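Local coordinates for protein CaaX farnesyltransferase beta subunit Ram1 (Aspergillus fumigatus, PDB 4L9P) that probably supplies the peptide-binding, zinc-dependent half of the heterodimer that transfers farnesyl from farnesyl diphosphate to a cysteine near the C-terminus of target proteins, at residues Ser178-Ala183 with Tyr204-Ser209; Val260-Asp265 with Asp459-Ala464; Pro493-Pro496 with Pro501-Ser504. One frame throughout, in Å; residues are numbered along the deposited sequence.

Contact 1: Ser178-Ala183 with Tyr204-Ser209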
loop_
_atom_site.group_PDB
_atom_site.type_symbol
_atom_site.label_atom_id
_atom_site.label_comp_id
_atom_site.label_asym_id
_atom_site.label_seq_id
_atom_site.Cartn_x
_atom_site.Cartn_y
_atom_site.Cartn_z
ATOM N N SER B 178 -5.336 -18.082 -22.562
ATOM C CA SER B 178 -4.074 -18.214 -23.298
ATOM C C SER B 178 -2.939 -17.618 -22.442
ATOM O O SER B 178 -1.901 -18.256 -22.234
ATOM C CB SER B 178 -4.176 -17.429 -24.598
ATOM O OG SER B 178 -2.966 -17.513 -25.305
ATOM N N THR B 179 -3.161 -16.391 -21.952
ATOM C CA THR B 179 -2.131 -15.684 -21.243
ATOM C C THR B 179 -1.738 -16.411 -19.963
ATOM O O THR B 179 -0.564 -16.555 -19.671
ATOM C CB THR B 179 -2.630 -14.248 -20.841
ATOM O OG1 THR B 179 -3.023 -13.541 -22.027
ATOM C CG2 THR B 179 -1.538 -13.459 -20.128
ATOM N N PHE B 180 -2.708 -16.844 -19.171
ATOM C CA PHE B 180 -2.351 -17.351 -17.818
ATOM C C PHE B 180 -1.993 -18.844 -17.839
ATOM O O PHE B 180 -1.349 -19.353 -16.933
ATOM C CB PHE B 180 -3.444 -16.995 -16.808
ATOM C CG PHE B 180 -3.506 -15.512 -16.566
ATOM C CD1 PHE B 180 -2.322 -14.832 -16.320
ATOM C CD2 PHE B 180 -4.675 -14.795 -16.639
ATOM C CE1 PHE B 180 -2.325 -13.452 -16.133
ATOM C CE2 PHE B 180 -4.678 -13.464 -16.472
ATOM C CZ PHE B 180 -3.518 -12.757 -16.244
ATOM N N THR B 181 -2.417 -19.574 -18.873
ATOM C CA THR B 181 -2.028 -20.986 -18.939
ATOM C C THR B 181 -0.533 -21.116 -19.014
ATOM O O THR B 181 0.073 -21.957 -18.368
ATOM C CB THR B 181 -2.686 -21.639 -20.182
ATOM O OG1 THR B 181 -4.081 -21.747 -19.918
ATOM C CG2 THR B 181 -2.140 -23.061 -20.387
ATOM N N ALA B 182 0.058 -20.247 -19.806
ATOM C CA ALA B 182 1.479 -20.202 -19.991
ATOM C C ALA B 182 2.265 -19.722 -18.742
ATOM O O ALA B 182 3.434 -20.078 -18.554
ATOM C CB ALA B 182 1.739 -19.246 -21.174
ATOM N N ALA B 183 1.632 -18.920 -17.892
ATOM C CA ALA B 183 2.321 -18.323 -16.746
ATOM C C ALA B 183 2.184 -19.176 -15.491
ATOM O O ALA B 183 2.827 -18.872 -14.472
ATOM C CB ALA B 183 1.777 -16.950 -16.477
ATOM N N TYR B 204 -2.444 -13.081 -7.689
ATOM C CA TYR B 204 -3.595 -12.232 -7.382
ATOM C C TYR B 204 -4.134 -11.585 -8.662
ATOM O O TYR B 204 -5.334 -11.621 -8.954
ATOM C CB TYR B 204 -3.086 -11.209 -6.371
ATOM C CG TYR B 204 -3.988 -10.020 -6.098
ATOM C CD1 TYR B 204 -4.895 -10.020 -5.036
ATOM C CD2 TYR B 204 -3.883 -8.841 -6.844
ATOM C CE1 TYR B 204 -5.663 -8.900 -4.715
ATOM C CE2 TYR B 204 -4.602 -7.706 -6.523
ATOM C CZ TYR B 204 -5.497 -7.747 -5.457
ATOM O OH TYR B 204 -6.199 -6.595 -5.185
ATOM N N ALA B 205 -3.262 -10.976 -9.443
ATOM C CA ALA B 205 -3.710 -10.329 -10.692
ATOM C C ALA B 205 -4.369 -11.312 -11.629
ATOM O O ALA B 205 -5.400 -11.001 -12.260
ATOM C CB ALA B 205 -2.504 -9.677 -11.405
ATOM N N ALA B 206 -3.797 -12.513 -11.742
ATOM C CA ALA B 206 -4.393 -13.478 -12.612
ATOM C C ALA B 206 -5.757 -13.963 -12.110
ATOM O O ALA B 206 -6.686 -14.127 -12.905
ATOM C CB ALA B 206 -3.420 -14.680 -12.814
ATOM N N VAL B 207 -5.852 -14.282 -10.817
ATOM C CA VAL B 207 -7.148 -14.712 -10.284
ATOM C C VAL B 207 -8.218 -13.663 -10.427
ATOM O O VAL B 207 -9.369 -13.985 -10.765
ATOM C CB VAL B 207 -6.989 -15.163 -8.803
ATOM C CG1 VAL B 207 -8.357 -15.412 -8.123
ATOM C CG2 VAL B 207 -6.159 -16.446 -8.753
ATOM N N LEU B 208 -7.882 -12.407 -10.176
ATOM C CA LEU B 208 -8.877 -11.338 -10.321
ATOM C C LEU B 208 -9.260 -11.173 -11.796
ATOM O O LEU B 208 -10.443 -10.901 -12.115
ATOM C CB LEU B 208 -8.297 -10.010 -9.796
ATOM C CG LEU B 208 -8.176 -9.938 -8.267
ATOM C CD1 LEU B 208 -7.829 -8.529 -7.828
ATOM C CD2 LEU B 208 -9.351 -10.474 -7.473
ATOM N N SER B 209 -8.279 -11.332 -12.693
ATOM C CA SER B 209 -8.608 -11.273 -14.130
ATOM C C SER B 209 -9.555 -12.383 -14.539
ATOM O O SER B 209 -10.499 -12.180 -15.320
ATOM C CB SER B 209 -7.327 -11.347 -14.973
ATOM O OG SER B 209 -6.469 -10.211 -14.753
#

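Contact 2: Val260-Asp265 with Asp459-Ala464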
loop_
_atom_site.group_PDB
_atom_site.type_symbol
_atom_site.label_atom_id
_atom_site.label_comp_id
_atom_site.label_asym_id
_atom_site.label_seq_id
_atom_site.Cartn_x
_atom_site.Cartn_y
_atom_site.Cartn_z
ATOM N N VAL B 260 -6.234 -14.664 -2.930
ATOM C CA VAL B 260 -6.236 -15.883 -3.772
ATOM C C VAL B 260 -6.858 -17.066 -3.016
ATOM O O VAL B 260 -7.686 -17.813 -3.569
ATOM C CB VAL B 260 -4.836 -16.230 -4.195
ATOM C CG1 VAL B 260 -4.728 -17.627 -4.876
ATOM C CG2 VAL B 260 -4.315 -15.119 -5.173
ATOM N N HIS B 261 -6.466 -17.200 -1.746
ATOM C CA HIS B 261 -6.980 -18.312 -0.927
ATOM C C HIS B 261 -8.501 -18.240 -0.843
ATOM O O HIS B 261 -9.194 -19.270 -1.003
ATOM C CB HIS B 261 -6.312 -18.192 0.439
ATOM C CG HIS B 261 -6.584 -19.341 1.357
ATOM N ND1 HIS B 261 -7.820 -19.561 1.942
ATOM C CD2 HIS B 261 -5.777 -20.368 1.741
ATOM C CE1 HIS B 261 -7.743 -20.674 2.678
ATOM N NE2 HIS B 261 -6.515 -21.182 2.567
ATOM N N ALA B 262 -9.037 -17.057 -0.553
ATOM C CA ALA B 262 -10.482 -16.891 -0.386
ATOM C C ALA B 262 -11.233 -17.095 -1.697
ATOM O O ALA B 262 -12.244 -17.810 -1.739
ATOM C CB ALA B 262 -10.814 -15.484 0.130
ATOM N N LEU B 263 -10.776 -16.459 -2.783
ATOM C CA LEU B 263 -11.575 -16.559 -4.005
ATOM C C LEU B 263 -11.561 -17.989 -4.604
ATOM O O LEU B 263 -12.490 -18.340 -5.314
ATOM C CB LEU B 263 -11.083 -15.562 -5.068
ATOM C CG LEU B 263 -11.376 -14.126 -4.676
ATOM C CD1 LEU B 263 -10.713 -13.171 -5.743
ATOM C CD2 LEU B 263 -12.873 -13.830 -4.625
ATOM N N LEU B 264 -10.516 -18.787 -4.354
ATOM C CA LEU B 264 -10.418 -20.159 -4.859
ATOM C C LEU B 264 -10.946 -21.183 -3.821
ATOM O O LEU B 264 -10.867 -22.389 -4.063
ATOM C CB LEU B 264 -8.963 -20.490 -5.201
ATOM C CG LEU B 264 -8.349 -19.594 -6.311
ATOM C CD1 LEU B 264 -6.939 -20.154 -6.561
ATOM C CD2 LEU B 264 -9.168 -19.435 -7.590
ATOM N N ASP B 265 -11.491 -20.706 -2.698
ATOM C CA ASP B 265 -11.969 -21.546 -1.587
ATOM C C ASP B 265 -10.916 -22.634 -1.260
ATOM O O ASP B 265 -11.222 -23.842 -1.227
ATOM C CB ASP B 265 -13.314 -22.191 -1.935
ATOM C CG ASP B 265 -13.921 -22.942 -0.741
ATOM O OD1 ASP B 265 -13.676 -22.457 0.408
ATOM O OD2 ASP B 265 -14.570 -24.035 -0.937
ATOM N N ASP B 459 -18.070 -20.601 6.863
ATOM C CA ASP B 459 -17.855 -19.554 7.876
ATOM C C ASP B 459 -16.608 -18.656 7.691
ATOM O O ASP B 459 -16.654 -17.497 8.025
ATOM C CB ASP B 459 -17.764 -20.138 9.299
ATOM C CG ASP B 459 -19.070 -20.710 9.786
ATOM O OD1 ASP B 459 -20.121 -20.507 9.132
ATOM O OD2 ASP B 459 -18.963 -21.318 10.915
ATOM N N ASP B 460 -15.480 -19.209 7.234
ATOM C CA ASP B 460 -14.152 -18.537 7.326
ATOM C C ASP B 460 -14.031 -17.036 6.924
ATOM O O ASP B 460 -13.466 -16.158 7.653
ATOM C CB ASP B 460 -13.183 -19.299 6.398
ATOM C CG ASP B 460 -13.549 -20.688 6.290
ATOM O OD1 ASP B 460 -13.111 -21.333 7.316
ATOM O OD2 ASP B 460 -14.299 -21.035 5.264
ATOM N N PHE B 461 -14.515 -16.810 5.710
ATOM C CA PHE B 461 -14.479 -15.560 5.015
ATOM C C PHE B 461 -15.924 -15.100 4.865
ATOM O O PHE B 461 -16.218 -14.373 3.930
ATOM C CB PHE B 461 -13.890 -15.806 3.617
ATOM C CG PHE B 461 -12.470 -16.331 3.632
ATOM C CD1 PHE B 461 -11.389 -15.478 3.889
ATOM C CD2 PHE B 461 -12.210 -17.624 3.323
ATOM C CE1 PHE B 461 -10.037 -15.957 3.904
ATOM C CE2 PHE B 461 -10.864 -18.144 3.368
ATOM C CZ PHE B 461 -9.770 -17.304 3.584
ATOM N N SER B 462 -16.832 -15.469 5.778
ATOM C CA SER B 462 -18.241 -15.179 5.504
ATOM C C SER B 462 -18.521 -13.682 5.386
ATOM O O SER B 462 -19.249 -13.251 4.472
ATOM C CB SER B 462 -19.146 -15.863 6.550
ATOM O OG SER B 462 -20.504 -15.625 6.304
ATOM N N SER B 463 -17.917 -12.888 6.265
ATOM C CA SER B 463 -18.158 -11.461 6.220
ATOM C C SER B 463 -17.651 -10.860 4.906
ATOM O O SER B 463 -18.282 -9.979 4.311
ATOM C CB SER B 463 -17.472 -10.824 7.432
ATOM O OG SER B 463 -17.633 -9.415 7.411
ATOM N N ALA B 464 -16.514 -11.349 4.428
ATOM C CA ALA B 464 -15.943 -10.809 3.178
ATOM C C ALA B 464 -16.875 -10.977 2.012
ATOM O O ALA B 464 -16.816 -10.199 1.075
ATOM C CB ALA B 464 -14.608 -11.507 2.835
#

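Contact 3: Pro493-Pro496 with Pro501-Ser504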
loop_
_atom_site.group_PDB
_atom_site.type_symbol
_atom_site.label_atom_id
_atom_site.label_comp_id
_atom_site.label_asym_id
_atom_site.label_seq_id
_atom_site.Cartn_x
_atom_site.Cartn_y
_atom_site.Cartn_z
ATOM N N PRO B 493 -19.821 -0.507 -9.356
ATOM C CA PRO B 493 -19.254 -0.646 -7.982
ATOM C C PRO B 493 -18.213 -1.796 -7.954
ATOM O O PRO B 493 -18.363 -2.820 -8.644
ATOM C CB PRO B 493 -20.479 -0.993 -7.107
ATOM C CG PRO B 493 -21.500 -1.556 -8.099
ATOM C CD PRO B 493 -21.237 -0.896 -9.473
ATOM N N PHE B 494 -17.151 -1.605 -7.154
ATOM C CA PHE B 494 -16.158 -2.644 -6.905
ATOM C C PHE B 494 -16.189 -3.070 -5.447
ATOM O O PHE B 494 -16.459 -2.275 -4.538
ATOM C CB PHE B 494 -14.761 -2.144 -7.237
ATOM C CG PHE B 494 -14.240 -2.504 -8.602
ATOM C CD1 PHE B 494 -15.101 -2.705 -9.701
ATOM C CD2 PHE B 494 -12.865 -2.625 -8.756
ATOM C CE1 PHE B 494 -14.564 -3.037 -10.965
ATOM C CE2 PHE B 494 -12.311 -2.948 -9.979
ATOM C CZ PHE B 494 -13.164 -3.161 -11.130
ATOM N N HIS B 495 -15.904 -4.330 -5.232
ATOM C CA HIS B 495 -15.841 -4.846 -3.868
ATOM C C HIS B 495 -14.617 -4.237 -3.164
ATOM O O HIS B 495 -13.512 -4.267 -3.699
ATOM C CB HIS B 495 -15.637 -6.363 -3.994
ATOM C CG HIS B 495 -15.852 -7.119 -2.731
ATOM N ND1 HIS B 495 -15.002 -7.023 -1.645
ATOM C CD2 HIS B 495 -16.858 -7.946 -2.362
ATOM C CE1 HIS B 495 -15.456 -7.793 -0.665
ATOM N NE2 HIS B 495 -16.611 -8.339 -1.066
ATOM N N PRO B 496 -14.794 -3.662 -1.984
ATOM C CA PRO B 496 -13.628 -2.967 -1.369
ATOM C C PRO B 496 -12.468 -3.876 -0.949
ATOM O O PRO B 496 -11.360 -3.369 -0.814
ATOM C CB PRO B 496 -14.171 -2.255 -0.161
ATOM C CG PRO B 496 -15.624 -2.717 -0.074
ATOM C CD PRO B 496 -16.067 -3.495 -1.282
ATOM N N PRO B 501 -15.674 -6.377 -9.515
ATOM C CA PRO B 501 -17.111 -6.259 -9.231
ATOM C C PRO B 501 -17.579 -7.337 -8.239
ATOM O O PRO B 501 -17.089 -8.491 -8.249
ATOM C CB PRO B 501 -17.747 -6.489 -10.601
ATOM C CG PRO B 501 -16.668 -6.044 -11.589
ATOM C CD PRO B 501 -15.358 -6.462 -10.951
ATOM N N HIS B 502 -18.536 -6.984 -7.378
ATOM C CA HIS B 502 -19.055 -7.968 -6.430
ATOM C C HIS B 502 -19.511 -9.268 -7.059
ATOM O O HIS B 502 -19.219 -10.347 -6.518
ATOM C CB HIS B 502 -20.242 -7.392 -5.639
ATOM C CG HIS B 502 -19.899 -6.207 -4.810
ATOM N ND1 HIS B 502 -19.459 -5.008 -5.354
ATOM C CD2 HIS B 502 -19.946 -6.031 -3.460
ATOM C CE1 HIS B 502 -19.225 -4.160 -4.366
ATOM N NE2 HIS B 502 -19.534 -4.748 -3.212
ATOM N N LYS B 503 -20.239 -9.183 -8.176
ATOM C CA LYS B 503 -20.715 -10.396 -8.814
ATOM C C LYS B 503 -19.548 -11.272 -9.297
ATOM O O LYS B 503 -19.617 -12.516 -9.272
ATOM C CB LYS B 503 -21.599 -9.999 -10.007
ATOM C CG LYS B 503 -22.167 -11.267 -10.738
ATOM C CD LYS B 503 -22.984 -10.889 -12.017
ATOM C CE LYS B 503 -23.572 -12.161 -12.737
ATOM N NZ LYS B 503 -24.467 -11.600 -13.830
ATOM N N SER B 504 -18.472 -10.645 -9.771
ATOM C CA SER B 504 -17.353 -11.449 -10.229
ATOM C C SER B 504 -16.733 -12.202 -9.033
ATOM O O SER B 504 -16.338 -13.393 -9.151
ATOM C CB SER B 504 -16.267 -10.527 -10.820
ATOM O OG SER B 504 -16.800 -9.724 -11.871
HETATM O O HOH W 1 -20.253 -4.691 -8.006
#

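Contact 1: Ser178-Ala183 with Tyr204-Ser209
Phe180 lays the face of its ring against Ala206, and both residue contacts between the two segments are made by this ring. The methyl carbon Ala206 CB sits 3.6 Å from the ring centroid and only 9° off the ring normal, a CH-pi contact over the middle of the face. That central placing is confirmed by the even spread of distances: Ala206 CB is 3.7 Å from Phe180 CD1, and Phe180 CE2 is 4.1 Å from Ala206 CB. The opposite face is partly covered from within its own helix by Thr179 CG2, offset toward the rim. With CG anti to its carbonyl carbon (chi1 -68°), Phe180 reaches straight across to the neighbouring helix, where Ala206 answers with a short side chain and lets the two backbones approach to 6.8 Å between Phe180 CA and Ala206 CA.

The helices joined are 173-183 and 200-213, both within the alpha-alpha toroid characteristic of prenyltransferase beta subunits, and Pro152 of helix 151-164 also packs on Phe180. One turn beyond Ala206, Ser209 meets the ring obliquely, Ser209 CB standing 3.7 Å from Phe180 CE2. Its hydroxyl is occupied within the helix: Ser209 OG donates to Ala205 O at 2.8 Å, tilted 33° from the carbonyl plane. Ala205 O also accepts from Ser209 N on the other face of that plane, so two donors of one residue grip a single carbonyl. On helix 173-183, Ser178 and Thr179 make hydrogen bonds to Ala41 and Leu44 of the alpha subunit, Ram2.

Contact 2: Val260-Asp265 with Asp459-Ala464
Phe461 and Ala262 form the apolar part of this contact. Ala262 CB stands over the centre of the phenyl ring, 3.7 Å from its centroid and 8° off the normal, which qualifies as a CH-pi contact. A chi1 of -62° keeps Phe461 CG beside its backbone N and carries the ring from the loop onto the last turn of helix 251-263.

The aromatic pairing is of another kind. His261 and Phe461 meet rim to rim, with ring centroids 5.7 Å apart and planes at 51°; neither lies over the face of the other. The nearest atoms are His261 ND1 and Phe461 CZ, at 3.4 Å, the nitrogen lying near the phenyl plane. At its other nitrogen, His261 NE2 is hydrogen-bonded to Pro267 O, which ties down the imidazole.

Electrostatics enter at the margin: Asp265 OD1 and Asp460 OD2 are 5.1 Å apart, and a salt bridge from Asp265 OD2 to Lys458 NZ would offset the like charges.

A type I beta turn runs from Asp459 to Ser462, while the helix closes in a Schellman motif at Asp265. The loop between strands 446-449 and 468-471 thus packs on the C-terminal end of helix 251-263, within the alpha-alpha toroid.

Contact 3: Pro493-Pro496 with Pro501-Ser504
The imidazole of His502 is covered on one face by the backbone of His495, whose CA lies 3.5 Å above the plane, offset toward the rim. His495 CB is over the same ring, 4.1 Å from its centroid and 3° off the normal, a CH-pi contact. Pro493 O approaches at the edge, near the ring plane. The two imidazoles themselves are oblique, planes at 44°, and come nearest through their CD2 atoms, 3.8 Å apart. His502 CE1 is brought within 3.4 Å of Phe494 O by a chi1 of -62°.

The Phe494 ring has Pro501 N over one face. The two side chains lie side by side and point the same way, with Phe494 CE1 3.5 Å from Pro501 CD.

The loop after strand 468-471 here packs on the start of helix 502-513, the last of the chain, with Pro501 at its N-cap position. His495 is held at both nitrogens, ND1 by Ile497 N and NE2 probably by Ala464 O. No direct hydrogen bond crosses the segments, which touch through their rings; polar exchange between the backbones passes through water 1, which donates to Pro493 O at 2.7 Å and takes up the first N-H of the helix, His502 N, at 2.9 Å.

How the contacts relate
Contacts 1 and 2 are buried in the touching residues, whereas contact 3 is only partly so and takes a water into its bonding. Contact 1 joins two helices, contact 2 a helix end to a loop, and contact 3 a loop to the helix that follows it. The first two share a central element, an alanine methyl over a phenylalanine face, to which contact 2 adds a histidine-phenylalanine pair; the third relies on histidines, prolines and a phenylalanine. Leu208 CD2 and Leu263 CD1, 3.5 Å apart, connect contacts 1 and 2. Ala464 O and His495 NE2, 2.8 Å apart, probably link contacts 2 and 3, and helix 502-513 also packs on contact 2 through Ile508 and Arg509.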